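Local coordinates for protein lipoxygenase (Cyanothece sp., PDB 5EK8) that probably adds molecular oxygen to polyunsaturated fatty acids as a 9R-lipoxygenase, using a non-heme iron bound in a largely helical domain, at residues F277-Y282 and R347-F352; H288-V293 and G417-P422; G411-N416 and N587-R592; D575-E580 and Y616-L621. All coordinates share one frame; numbering follows the deposited sequence.

Interaction 1 of 4, residues F277-Y282 and R347-F352; sequences FIWDNY and RTAALF
Trp279 turns its CG anti to its own carbonyl carbon (chi1 -46°), Phe352 carries its CG opposite the backbone N (chi1 175°), and the indole and phenyl rings meet between loop and helix. The six-membered ring of Trp279 reaches Phe352 with its outer corner, CH2 standing 3.5 Å from Phe352 CD2. Seen from the phenyl, the indole carbons arrive at the edge, near its plane; the two planes are inclined at 41°, neither stacked nor T-shaped. One atom further round the indole, CZ2 lies 4.0 Å from Ala349 CB, and Ala349 O comes to the indole edge in its plane. Phe277, the last residue of strand 272-277, lays one face over Ala349 C and brings CE2 to 3.9 Å from Ala350 CB. The small alanines let both aromatic residues come close to helix 337-377, which further along carries the iron ligand His359. Truncating Trp279 to an alanine would probably open a gap beside Ala349 and leave the Phe352 ring edge without its aromatic neighbour. No hydrogen bond crosses here: carbon surfaces join strand end and Trp279 to the helix, while the indole NE1 is used, weakly, by His291 O of the neighbouring strand instead.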
loop_
_atom_site.group_PDB
_atom_site.type_symbol
_atom_site.label_atom_id
_atom_site.label_comp_id
_atom_site.label_asym_id
_atom_site.label_seq_id
_atom_site.Cartn_x
_atom_site.Cartn_y
_atom_site.Cartn_z
ATOM N N PHE A 277 -3.524 8.721 -22.250
ATOM C CA PHE A 277 -4.442 8.835 -21.136
ATOM C C PHE A 277 -5.805 9.271 -21.658
ATOM O O PHE A 277 -5.986 10.417 -22.077
ATOM C CB PHE A 277 -3.910 9.811 -20.088
ATOM C CG PHE A 277 -2.641 9.347 -19.428
ATOM C CD1 PHE A 277 -2.621 8.179 -18.680
ATOM C CD2 PHE A 277 -1.468 10.080 -19.554
ATOM C CE1 PHE A 277 -1.460 7.746 -18.078
ATOM C CE2 PHE A 277 -0.302 9.653 -18.953
ATOM C CZ PHE A 277 -0.296 8.486 -18.210
ATOM N N ILE A 278 -6.749 8.333 -21.646
ATOM C CA ILE A 278 -8.108 8.576 -22.123
ATOM C C ILE A 278 -9.121 8.312 -21.012
ATOM O O ILE A 278 -9.102 7.260 -20.374
ATOM C CB ILE A 278 -8.448 7.701 -23.351
ATOM C CG1 ILE A 278 -7.751 8.239 -24.603
ATOM C CG2 ILE A 278 -9.944 7.665 -23.579
ATOM C CD1 ILE A 278 -6.418 7.597 -24.882
ATOM N N TRP A 279 -10.010 9.274 -20.795
ATOM C CA TRP A 279 -10.906 9.247 -19.645
ATOM C C TRP A 279 -12.368 9.092 -20.049
ATOM O O TRP A 279 -13.268 9.360 -19.251
ATOM C CB TRP A 279 -10.724 10.523 -18.814
ATOM C CG TRP A 279 -9.285 10.869 -18.587
ATOM C CD1 TRP A 279 -8.481 11.618 -19.401
ATOM C CD2 TRP A 279 -8.471 10.469 -17.478
ATOM N NE1 TRP A 279 -7.216 11.709 -18.866
ATOM C CE2 TRP A 279 -7.186 11.011 -17.686
ATOM C CE3 TRP A 279 -8.705 9.704 -16.330
ATOM C CZ2 TRP A 279 -6.139 10.815 -16.788
ATOM C CZ3 TRP A 279 -7.660 9.508 -15.441
ATOM C CH2 TRP A 279 -6.396 10.064 -15.673
ATOM N N ASP A 280 -12.602 8.647 -21.282
ATOM C CA ASP A 280 -13.964 8.492 -21.798
ATOM C C ASP A 280 -14.825 7.588 -20.912
ATOM O O ASP A 280 -16.055 7.695 -20.904
ATOM C CB ASP A 280 -13.938 7.939 -23.223
ATOM C CG ASP A 280 -13.273 8.882 -24.200
ATOM O OD1 ASP A 280 -12.771 8.409 -25.241
ATOM O OD2 ASP A 280 -13.244 10.098 -23.923
ATOM N N ASN A 281 -14.162 6.720 -20.153
ATOM C CA ASN A 281 -14.826 5.754 -19.283
ATOM C C ASN A 281 -15.329 6.315 -17.949
ATOM O O ASN A 281 -16.055 5.638 -17.222
ATOM C CB ASN A 281 -13.868 4.601 -18.991
ATOM C CG ASN A 281 -14.448 3.259 -19.343
ATOM O OD1 ASN A 281 -15.271 3.138 -20.252
ATOM N ND2 ASN A 281 -14.024 2.233 -18.620
ATOM N N TYR A 282 -14.939 7.543 -17.621
ATOM C CA TYR A 282 -15.097 8.032 -16.251
ATOM C C TYR A 282 -15.909 9.314 -16.112
ATOM O O TYR A 282 -15.979 10.136 -17.028
ATOM C CB TYR A 282 -13.716 8.223 -15.628
ATOM C CG TYR A 282 -12.829 7.030 -15.877
ATOM C CD1 TYR A 282 -13.070 5.821 -15.237
ATOM C CD2 TYR A 282 -11.770 7.097 -16.774
ATOM C CE1 TYR A 282 -12.278 4.714 -15.470
ATOM C CE2 TYR A 282 -10.962 5.991 -17.011
ATOM C CZ TYR A 282 -11.226 4.801 -16.357
ATOM O OH TYR A 282 -10.435 3.698 -16.586
ATOM N N ARG A 347 1.372 16.336 -17.907
ATOM C CA ARG A 347 1.923 16.099 -16.572
ATOM C C ARG A 347 0.835 15.864 -15.530
ATOM O O ARG A 347 0.967 14.997 -14.665
ATOM C CB ARG A 347 2.799 17.271 -16.131
ATOM C CG ARG A 347 4.239 17.165 -16.562
ATOM C CD ARG A 347 5.101 18.107 -15.746
ATOM N NE ARG A 347 4.757 19.514 -15.951
ATOM C CZ ARG A 347 5.235 20.260 -16.942
ATOM N NH1 ARG A 347 6.076 19.734 -17.824
ATOM N NH2 ARG A 347 4.869 21.529 -17.054
ATOM N N THR A 348 -0.239 16.639 -15.617
ATOM C CA THR A 348 -1.319 16.537 -14.643
ATOM C C THR A 348 -2.115 15.250 -14.838
ATOM O O THR A 348 -2.488 14.582 -13.861
ATOM C CB THR A 348 -2.271 17.736 -14.731
ATOM O OG1 THR A 348 -2.774 17.845 -16.069
ATOM C CG2 THR A 348 -1.545 19.018 -14.359
ATOM N N ALA A 349 -2.379 14.899 -16.092
ATOM C CA ALA A 349 -3.055 13.630 -16.358
ATOM C C ALA A 349 -2.204 12.475 -15.829
ATOM O O ALA A 349 -2.722 11.511 -15.254
ATOM C CB ALA A 349 -3.336 13.460 -17.843
ATOM N N ALA A 350 -0.891 12.602 -15.994
ATOM C CA ALA A 350 0.044 11.573 -15.563
ATOM C C ALA A 350 0.140 11.514 -14.046
ATOM O O ALA A 350 0.418 10.458 -13.480
ATOM C CB ALA A 350 1.414 11.812 -16.171
ATOM N N LEU A 351 -0.095 12.643 -13.388
ATOM C CA LEU A 351 0.011 12.689 -11.935
ATOM C C LEU A 351 -1.236 12.091 -11.300
ATOM O O LEU A 351 -1.146 11.305 -10.357
ATOM C CB LEU A 351 0.223 14.120 -11.430
ATOM C CG LEU A 351 0.543 14.216 -9.934
ATOM C CD1 LEU A 351 1.997 13.895 -9.694
ATOM C CD2 LEU A 351 0.201 15.584 -9.368
ATOM N N PHE A 352 -2.405 12.464 -11.815
ATOM C CA PHE A 352 -3.640 11.884 -11.304
ATOM C C PHE A 352 -3.690 10.381 -11.584
ATOM O O PHE A 352 -4.029 9.591 -10.694
ATOM C CB PHE A 352 -4.869 12.568 -11.899
ATOM C CG PHE A 352 -6.164 11.919 -11.497
ATOM C CD1 PHE A 352 -6.581 11.942 -10.174
ATOM C CD2 PHE A 352 -6.953 11.270 -12.435
ATOM C CE1 PHE A 352 -7.766 11.340 -9.794
ATOM C CE2 PHE A 352 -8.140 10.666 -12.062
ATOM C CZ PHE A 352 -8.548 10.703 -10.737
#

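Interaction 2 of 4, residues H288-V293 and G417-P422; sequences HDLHNV and GPLTYP. With NA (sodium ion), chain C.
His288 comes first, its CB lying 3.9 Å from Pro418 CA and its imidazole reaching past the proline toward Gly417. The ring is carried by CG anti to the carbonyl carbon (chi1 -47°), and ND1 hydrogen-bonds to OD1 of Asp285, the same atom that binds the sodium ion. Next along, Asp289 directs its CB away and offers its backbone, with Asp289 O 3.4 Å from Pro418 CB; its carboxylate is held by the backbone N of Gly594. Leu290 then puts its two methyl groups on different partners: CD2 is 4.0 Å from Pro418 CG, while CD1 meets Leu419 CD2 at 3.8 Å, each pair of side chains crossing at about a right angle. From His291 the chain enters strand 291-300 and leaves the contact. Cutting His288 back to an alanine would probably leave Asp285 without its imidazole partner and open a gap beside Pro418. The sodium is bound by Gly417 O at 2.6 Å and Leu419 O at 2.7 Å, with Val414 O and Asp285 OD1 as the other protein ligands. With His288 holding Asp285, the imidazole is a second-shell group of a cation gripped mainly by backbone carbonyls.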
loop_
_atom_site.group_PDB
_atom_site.type_symbol
_atom_site.label_atom_id
_atom_site.label_comp_id
_atom_site.label_asym_id
_atom_site.label_seq_id
_atom_site.Cartn_x
_atom_site.Cartn_y
_atom_site.Cartn_z
ATOM N N HIS A 288 -13.335 20.626 -12.367
ATOM C CA HIS A 288 -12.117 20.503 -13.163
ATOM C C HIS A 288 -12.368 20.098 -14.612
ATOM O O HIS A 288 -13.440 19.602 -14.962
ATOM C CB HIS A 288 -11.168 19.490 -12.517
ATOM C CG HIS A 288 -10.992 19.678 -11.043
ATOM N ND1 HIS A 288 -11.620 18.880 -10.113
ATOM C CD2 HIS A 288 -10.264 20.578 -10.339
ATOM C CE1 HIS A 288 -11.283 19.277 -8.897
ATOM N NE2 HIS A 288 -10.462 20.306 -9.007
ATOM N N ASP A 289 -11.358 20.314 -15.446
ATOM C CA ASP A 289 -11.389 19.874 -16.828
ATOM C C ASP A 289 -10.880 18.441 -16.935
ATOM O O ASP A 289 -10.227 17.938 -16.020
ATOM C CB ASP A 289 -10.547 20.800 -17.708
ATOM C CG ASP A 289 -11.103 22.208 -17.775
ATOM O OD1 ASP A 289 -12.296 22.404 -17.464
ATOM O OD2 ASP A 289 -10.340 23.122 -18.146
ATOM N N LEU A 290 -11.183 17.794 -18.059
ATOM C CA LEU A 290 -10.682 16.452 -18.349
ATOM C C LEU A 290 -10.046 16.418 -19.729
ATOM O O LEU A 290 -10.634 16.898 -20.699
ATOM C CB LEU A 290 -11.805 15.420 -18.277
ATOM C CG LEU A 290 -11.743 14.344 -17.195
ATOM C CD1 LEU A 290 -12.765 13.255 -17.491
ATOM C CD2 LEU A 290 -10.346 13.765 -17.085
ATOM N N HIS A 291 -8.850 15.844 -19.826
ATOM C CA HIS A 291 -8.148 15.814 -21.104
ATOM C C HIS A 291 -7.686 14.420 -21.517
ATOM O O HIS A 291 -6.882 13.783 -20.833
ATOM C CB HIS A 291 -6.943 16.755 -21.066
ATOM C CG HIS A 291 -7.278 18.148 -20.629
ATOM N ND1 HIS A 291 -7.876 19.067 -21.466
ATOM C CD2 HIS A 291 -7.102 18.776 -19.443
ATOM C CE1 HIS A 291 -8.055 20.201 -20.812
ATOM N NE2 HIS A 291 -7.599 20.049 -19.581
ATOM N N ASN A 292 -8.209 13.950 -22.642
ATOM C CA ASN A 292 -7.633 12.799 -23.310
ATOM C C ASN A 292 -6.331 13.242 -23.959
ATOM O O ASN A 292 -6.338 13.844 -25.033
ATOM C CB ASN A 292 -8.590 12.215 -24.352
ATOM C CG ASN A 292 -9.837 11.614 -23.733
ATOM O OD1 ASN A 292 -9.861 11.265 -22.554
ATOM N ND2 ASN A 292 -10.882 11.486 -24.533
ATOM N N VAL A 293 -5.214 12.975 -23.291
ATOM C CA VAL A 293 -3.926 13.440 -23.790
ATOM C C VAL A 293 -3.044 12.282 -24.219
ATOM O O VAL A 293 -2.945 11.262 -23.534
ATOM C CB VAL A 293 -3.172 14.291 -22.744
ATOM C CG1 VAL A 293 -3.875 15.605 -22.543
ATOM C CG2 VAL A 293 -3.047 13.554 -21.426
ATOM N N GLY A 417 -8.650 15.533 -7.784
ATOM C CA GLY A 417 -8.731 14.844 -9.060
ATOM C C GLY A 417 -9.929 15.310 -9.870
ATOM O O GLY A 417 -10.934 15.759 -9.303
ATOM N N PRO A 418 -9.836 15.193 -11.206
ATOM C CA PRO A 418 -10.859 15.663 -12.149
ATOM C C PRO A 418 -12.109 14.783 -12.180
ATOM O O PRO A 418 -13.088 15.106 -12.856
ATOM C CB PRO A 418 -10.136 15.604 -13.492
ATOM C CG PRO A 418 -9.187 14.465 -13.326
ATOM C CD PRO A 418 -8.721 14.520 -11.900
ATOM N N LEU A 419 -12.074 13.674 -11.453
ATOM C CA LEU A 419 -13.184 12.736 -11.467
ATOM C C LEU A 419 -14.018 12.825 -10.204
ATOM O O LEU A 419 -13.588 13.379 -9.195
ATOM C CB LEU A 419 -12.667 11.309 -11.643
ATOM C CG LEU A 419 -11.877 11.080 -12.932
ATOM C CD1 LEU A 419 -11.493 9.612 -13.071
ATOM C CD2 LEU A 419 -12.671 11.566 -14.140
ATOM N N THR A 420 -15.221 12.270 -10.276
ATOM C CA THR A 420 -16.037 12.057 -9.094
ATOM C C THR A 420 -15.449 10.881 -8.320
ATOM O O THR A 420 -14.514 10.228 -8.788
ATOM C CB THR A 420 -17.505 11.772 -9.457
ATOM O OG1 THR A 420 -17.601 10.493 -10.094
ATOM C CG2 THR A 420 -18.043 12.843 -10.393
ATOM N N TYR A 421 -15.975 10.615 -7.130
ATOM C CA TYR A 421 -15.538 9.431 -6.400
ATOM C C TYR A 421 -15.849 8.142 -7.183
ATOM O O TYR A 421 -14.989 7.263 -7.270
ATOM C CB TYR A 421 -16.163 9.371 -5.004
ATOM C CG TYR A 421 -15.918 8.049 -4.319
ATOM C CD1 TYR A 421 -14.661 7.733 -3.803
ATOM C CD2 TYR A 421 -16.940 7.106 -4.197
ATOM C CE1 TYR A 421 -14.429 6.519 -3.179
ATOM C CE2 TYR A 421 -16.720 5.885 -3.576
ATOM C CZ TYR A 421 -15.461 5.597 -3.071
ATOM O OH TYR A 421 -15.229 4.388 -2.452
ATOM N N PRO A 422 -17.066 8.020 -7.757
ATOM C CA PRO A 422 -17.295 6.835 -8.598
ATOM C C PRO A 422 -16.280 6.660 -9.734
ATOM O O PRO A 422 -15.927 5.524 -10.043
ATOM C CB PRO A 422 -18.697 7.078 -9.163
ATOM C CG PRO A 422 -19.380 7.854 -8.103
ATOM C CD PRO A 422 -18.326 8.756 -7.516
HETATM NA NA NA C . -13.190 15.741 -7.945
#

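Interaction 3 of 4, residues G411-N416 and N587-R592; sequences GLFVTN and NSLALR. With NA (sodium ion), chain C.
Leu589 supplies most of the apolar contact, pushing one methyl group, CD1, against the short helix 412-415. With its CB pointing at the helix, chi1 of -68° and an extended chi2 (171°) set CD1 against it. There Leu589 CD1 finds Leu412 CD2 at 4.1 Å, the two leucines crossing at about a right angle. The same methyl comes to the edge of the Phe413 ring, near its plane, 4.2 Å from CD1 of that ring. It also sits 3.6 Å from Asn416 CB, resting on the aliphatic root of a polar side chain whose ND2 is bonded to Glu610 O.

Where polar atoms meet this surface, they meet carbon: Asn416 O is 3.5 Å from Leu589 CB and also faces the methyl of Ala590. Some of the hydrogen bonds nearby lie within a single segment. In 587-592, Ser588 OG donates to Ala590 O over 2.7 Å, with a C=O...donor angle of 137° and the hydroxyl lying above the carbonyl plane, a link that spans Leu589. In 411-416, Asn416 N bonds to Leu412 O at 2.9 Å, while Gly411 holds the N-cap position.

The metal contact belongs to the helix, with Val414 O binding sodium at 2.5 Å beside Gly417, Leu419 and Asp285. Phe413 also approaches the catalytic centre, its side chain about 7 Å from the iron. With no hydrogen bond between the segments, the buried join depends on shape, chiefly on Leu589 fitting among Leu412, Phe413 and Asn416; polar groups at its margin find partners within their own segment, in neighbouring parts such as Glu610, or, for Val414 O, in the sodium.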
loop_
_atom_site.group_PDB
_atom_site.type_symbol
_atom_site.label_atom_id
_atom_site.label_comp_id
_atom_site.label_asym_id
_atom_site.label_seq_id
_atom_site.Cartn_x
_atom_site.Cartn_y
_atom_site.Cartn_z
ATOM N N GLY A 411 -11.402 13.277 0.483
ATOM C CA GLY A 411 -10.103 12.718 0.139
ATOM C C GLY A 411 -9.393 13.480 -0.964
ATOM O O GLY A 411 -10.031 13.978 -1.890
ATOM N N LEU A 412 -8.069 13.568 -0.870
ATOM C CA LEU A 412 -7.289 14.376 -1.804
ATOM C C LEU A 412 -7.419 13.934 -3.263
ATOM O O LEU A 412 -7.606 14.766 -4.141
ATOM C CB LEU A 412 -5.810 14.366 -1.421
ATOM C CG LEU A 412 -5.012 15.488 -2.097
ATOM C CD1 LEU A 412 -5.124 16.794 -1.303
ATOM C CD2 LEU A 412 -3.560 15.089 -2.270
ATOM N N PHE A 413 -7.311 12.633 -3.519
ATOM C CA PHE A 413 -7.323 12.131 -4.892
ATOM C C PHE A 413 -8.684 12.344 -5.559
ATOM O O PHE A 413 -8.763 12.578 -6.763
ATOM C CB PHE A 413 -6.945 10.647 -4.928
ATOM C CG PHE A 413 -5.551 10.363 -4.443
ATOM C CD1 PHE A 413 -4.607 11.372 -4.365
ATOM C CD2 PHE A 413 -5.184 9.081 -4.070
ATOM C CE1 PHE A 413 -3.324 11.110 -3.919
ATOM C CE2 PHE A 413 -3.902 8.809 -3.624
ATOM C CZ PHE A 413 -2.972 9.826 -3.549
ATOM N N VAL A 414 -9.751 12.267 -4.771
ATOM C CA VAL A 414 -11.092 12.544 -5.273
ATOM C C VAL A 414 -11.306 14.041 -5.478
ATOM O O VAL A 414 -11.577 14.492 -6.592
ATOM C CB VAL A 414 -12.172 12.009 -4.313
ATOM C CG1 VAL A 414 -13.560 12.433 -4.779
ATOM C CG2 VAL A 414 -12.074 10.489 -4.183
ATOM N N THR A 415 -11.178 14.796 -4.389
ATOM C CA THR A 415 -11.368 16.247 -4.381
ATOM C C THR A 415 -10.539 16.968 -5.440
ATOM O O THR A 415 -11.076 17.713 -6.257
ATOM C CB THR A 415 -11.016 16.843 -2.993
ATOM O OG1 THR A 415 -12.007 16.454 -2.034
ATOM C CG2 THR A 415 -10.956 18.362 -3.053
ATOM N N ASN A 416 -9.230 16.741 -5.414
ATOM C CA ASN A 416 -8.303 17.431 -6.304
ATOM C C ASN A 416 -8.245 16.798 -7.690
ATOM O O ASN A 416 -7.830 17.442 -8.653
ATOM C CB ASN A 416 -6.896 17.461 -5.692
ATOM C CG ASN A 416 -6.750 18.491 -4.581
ATOM O OD1 ASN A 416 -7.714 19.126 -4.164
ATOM N ND2 ASN A 416 -5.535 18.646 -4.092
ATOM N N ASN A 587 2.885 21.216 -11.689
ATOM C CA ASN A 587 2.023 20.048 -11.680
ATOM C C ASN A 587 0.895 20.112 -10.660
ATOM O O ASN A 587 0.998 20.787 -9.640
ATOM C CB ASN A 587 2.859 18.796 -11.429
ATOM C CG ASN A 587 2.412 17.627 -12.281
ATOM O OD1 ASN A 587 1.322 17.650 -12.850
ATOM N ND2 ASN A 587 3.252 16.598 -12.375
ATOM N N SER A 588 -0.191 19.410 -10.963
ATOM C CA SER A 588 -1.309 19.258 -10.041
ATOM C C SER A 588 -2.136 18.034 -10.434
ATOM O O SER A 588 -1.863 17.387 -11.449
ATOM C CB SER A 588 -2.177 20.515 -10.022
ATOM O OG SER A 588 -2.549 20.892 -11.333
ATOM N N LEU A 589 -3.141 17.710 -9.630
ATOM C CA LEU A 589 -3.978 16.551 -9.913
ATOM C C LEU A 589 -5.064 16.893 -10.924
ATOM O O LEU A 589 -5.762 16.004 -11.418
ATOM C CB LEU A 589 -4.598 16.009 -8.624
ATOM C CG LEU A 589 -3.598 15.390 -7.644
ATOM C CD1 LEU A 589 -4.258 15.086 -6.305
ATOM C CD2 LEU A 589 -2.998 14.129 -8.233
ATOM N N ALA A 590 -5.184 18.181 -11.244
ATOM C CA ALA A 590 -6.161 18.656 -12.220
ATOM C C ALA A 590 -5.938 20.120 -12.582
ATOM O O ALA A 590 -5.176 20.824 -11.921
ATOM C CB ALA A 590 -7.579 18.461 -11.691
ATOM N N LEU A 591 -6.614 20.569 -13.637
ATOM C CA LEU A 591 -6.604 21.976 -14.028
ATOM C C LEU A 591 -8.037 22.476 -14.214
ATOM O O LEU A 591 -8.983 21.684 -14.218
ATOM C CB LEU A 591 -5.794 22.177 -15.310
ATOM C CG LEU A 591 -4.307 21.801 -15.267
ATOM C CD1 LEU A 591 -3.636 22.085 -16.601
ATOM C CD2 LEU A 591 -3.585 22.531 -14.150
ATOM N N ARG A 592 -8.202 23.786 -14.370
ATOM C CA ARG A 592 -9.537 24.376 -14.425
ATOM C C ARG A 592 -9.702 25.391 -15.556
ATOM O O ARG A 592 -8.725 25.836 -16.155
ATOM C CB ARG A 592 -9.874 25.050 -13.088
ATOM C CG ARG A 592 -9.776 24.127 -11.883
ATOM C CD ARG A 592 -10.292 24.768 -10.598
ATOM N NE ARG A 592 -9.458 25.868 -10.124
ATOM C CZ ARG A 592 -9.847 27.139 -10.106
ATOM N NH1 ARG A 592 -11.061 27.462 -10.534
ATOM N NH2 ARG A 592 -9.033 28.086 -9.655
HETATM NA NA NA C . -13.190 15.741 -7.945
#

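Interaction 4 of 4, residues D575-E580 and Y616-L621; sequences DSQSDE and YIFSVL
Gln577 and Ser578 pack against Phe618, Ser619 and Leu621 in a buried helix-to-helix contact without a hydrogen bond across it, where short helix 577-581 lies against the later part of helix 608-623. The backbones come close, with Ser578 CA 5.6 Å from Phe618 CA. Phe618 presents one face to Gln577 O, whose distance to ring atom CD2 is 4.0 Å, and the glutamine CB stands 4.0 Å from CD1 of the same ring. Beyond this the Gln577 chain runs extended (chi2 176°) across the ring at about a right angle, its amide plane turned 50° from the ring plane. The amide then lies against Leu621: Gln577 OE1 is 3.6 Å from Leu621 CB, and NE2 is 3.8 Å from Leu621 CD1.

In the helical iron-binding domain of lipoxygenases this is the neighbourhood of the metal. Helix 549-574 carries the iron ligands His570 and Asn574 and ends just ahead of segment 575-580. Gln577 NE2 is hydrogen-bonded to Glu355 OE1, and the glutamine side chain touches the iron ligand His359, both on helix 337-377; it comes within about 5 Å of the iron, consistent with a second-shell place beside that ligand. Leu621 also packs on Ile668, the C-terminal iron ligand, through its side chain.

Toward the other flank the contact thins out. Ser578 OG passes Ser619 CA at 4.1 Å, whereas Ser619 OG turns back to Val615 O, one turn earlier in its own helix.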
loop_
_atom_site.group_PDB
_atom_site.type_symbol
_atom_site.label_atom_id
_atom_site.label_comp_id
_atom_site.label_asym_id
_atom_site.label_seq_id
_atom_site.Cartn_x
_atom_site.Cartn_y
_atom_site.Cartn_z
ATOM N N ASP A 575 7.745 8.184 -2.745
ATOM C CA ASP A 575 8.778 9.166 -2.433
ATOM C C ASP A 575 9.058 10.098 -3.608
ATOM O O ASP A 575 9.896 10.995 -3.506
ATOM C CB ASP A 575 10.071 8.470 -1.999
ATOM C CG ASP A 575 9.904 7.653 -0.719
ATOM O OD1 ASP A 575 8.833 7.743 -0.076
ATOM O OD2 ASP A 575 10.856 6.924 -0.355
ATOM N N SER A 576 8.353 9.893 -4.716
ATOM C CA SER A 576 8.502 10.761 -5.879
ATOM C C SER A 576 7.370 11.774 -5.950
ATOM O O SER A 576 7.292 12.572 -6.888
ATOM C CB SER A 576 8.541 9.945 -7.170
ATOM O OG SER A 576 9.652 9.066 -7.195
ATOM N N GLN A 577 6.491 11.738 -4.953
ATOM C CA GLN A 577 5.317 12.603 -4.949
ATOM C C GLN A 577 5.697 14.083 -4.849
ATOM O O GLN A 577 5.123 14.924 -5.540
ATOM C CB GLN A 577 4.372 12.213 -3.808
ATOM C CG GLN A 577 3.530 10.980 -4.097
ATOM C CD GLN A 577 2.680 10.555 -2.913
ATOM O OE1 GLN A 577 3.201 10.254 -1.838
ATOM N NE2 GLN A 577 1.367 10.525 -3.105
ATOM N N SER A 578 6.671 14.406 -4.006
ATOM C CA SER A 578 7.131 15.789 -3.910
ATOM C C SER A 578 7.836 16.230 -5.179
ATOM O O SER A 578 7.627 17.344 -5.658
ATOM C CB SER A 578 8.065 15.972 -2.718
ATOM O OG SER A 578 7.408 16.679 -1.687
ATOM N N ASP A 579 8.664 15.342 -5.722
ATOM C CA ASP A 579 9.469 15.658 -6.896
ATOM C C ASP A 579 8.617 15.966 -8.115
ATOM O O ASP A 579 9.026 16.721 -8.994
ATOM C CB ASP A 579 10.420 14.504 -7.220
ATOM C CG ASP A 579 11.376 14.203 -6.089
ATOM O OD1 ASP A 579 11.441 15.006 -5.135
ATOM O OD2 ASP A 579 12.069 13.167 -6.155
ATOM N N GLU A 580 7.427 15.382 -8.169
ATOM C CA GLU A 580 6.566 15.571 -9.323
ATOM C C GLU A 580 5.496 16.622 -9.067
ATOM O O GLU A 580 5.143 17.381 -9.964
ATOM C CB GLU A 580 5.907 14.249 -9.728
ATOM C CG GLU A 580 5.999 13.964 -11.214
ATOM C CD GLU A 580 7.422 13.664 -11.664
ATOM O OE1 GLU A 580 8.106 12.862 -10.989
ATOM O OE2 GLU A 580 7.857 14.234 -12.690
ATOM N N TYR A 616 0.577 20.226 0.921
ATOM C CA TYR A 616 0.562 19.679 2.273
ATOM C C TYR A 616 0.627 18.156 2.273
ATOM O O TYR A 616 1.517 17.566 2.887
ATOM C CB TYR A 616 -0.687 20.141 3.023
ATOM C CG TYR A 616 -0.879 19.481 4.368
ATOM C CD1 TYR A 616 -0.090 19.831 5.453
ATOM C CD2 TYR A 616 -1.859 18.511 4.555
ATOM C CE1 TYR A 616 -0.264 19.229 6.680
ATOM C CE2 TYR A 616 -2.044 17.907 5.783
ATOM C CZ TYR A 616 -1.241 18.268 6.841
ATOM O OH TYR A 616 -1.408 17.676 8.070
ATOM N N ILE A 617 -0.314 17.529 1.574
ATOM C CA ILE A 617 -0.398 16.078 1.544
ATOM C C ILE A 617 0.851 15.459 0.938
ATOM O O ILE A 617 1.373 14.483 1.474
ATOM C CB ILE A 617 -1.639 15.592 0.763
ATOM C CG1 ILE A 617 -2.912 15.900 1.547
ATOM C CG2 ILE A 617 -1.566 14.092 0.508
ATOM C CD1 ILE A 617 -2.968 15.202 2.889
ATOM N N PHE A 618 1.342 16.012 -0.170
ATOM C CA PHE A 618 2.533 15.427 -0.787
ATOM C C PHE A 618 3.732 15.486 0.163
ATOM O O PHE A 618 4.439 14.484 0.368
ATOM C CB PHE A 618 2.865 16.127 -2.103
ATOM C CG PHE A 618 1.923 15.797 -3.214
ATOM C CD1 PHE A 618 1.182 14.628 -3.185
ATOM C CD2 PHE A 618 1.775 16.651 -4.289
ATOM C CE1 PHE A 618 0.305 14.318 -4.207
ATOM C CE2 PHE A 618 0.901 16.346 -5.320
ATOM C CZ PHE A 618 0.164 15.179 -5.277
ATOM N N SER A 619 3.931 16.661 0.759
ATOM C CA SER A 619 5.044 16.898 1.676
ATOM C C SER A 619 4.969 16.017 2.921
ATOM O O SER A 619 5.992 15.554 3.430
ATOM C CB SER A 619 5.076 18.368 2.079
ATOM O OG SER A 619 4.928 19.196 0.938
ATOM N N VAL A 620 3.753 15.791 3.408
ATOM C CA VAL A 620 3.537 14.905 4.547
ATOM C C VAL A 620 3.847 13.457 4.178
ATOM O O VAL A 620 4.635 12.789 4.850
ATOM C CB VAL A 620 2.085 14.994 5.072
ATOM C CG1 VAL A 620 1.707 13.734 5.849
ATOM C CG2 VAL A 620 1.901 16.238 5.929
ATOM N N LEU A 621 3.231 12.986 3.097
ATOM C CA LEU A 621 3.340 11.593 2.683
ATOM C C LEU A 621 4.772 11.185 2.354
ATOM O O LEU A 621 5.177 10.060 2.644
ATOM C CB LEU A 621 2.433 11.318 1.480
ATOM C CG LEU A 621 0.924 11.281 1.739
ATOM C CD1 LEU A 621 0.177 10.772 0.507
ATOM C CD2 LEU A 621 0.601 10.434 2.964
#

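How the interactions relate
Interactions 1, 2 and 3 cluster about the sodium site, with centres 7 Å (1 and 2), 9 Å (2 and 3) and 11 Å (1 and 3) apart. Interaction 4 lies about 14 Å from interaction 3 and 21 Å from interaction 2, beside the iron. Interactions 1 and 2 lie where the neighbouring antiparallel strands 272-277 and 291-300 pair, and their segments alternate along the chain, as do those of 2 and 3 and of 3 and 4. Backbone bonding from Asp289 to Leu591 joins 2 to 3; the side chain of Asn587 bonds to the backbone O of Glu580, joining 3 to 4. Helix 337-377 passes from interaction 1 toward the iron, so sheet, sodium site and catalytic centre form one continuous packing.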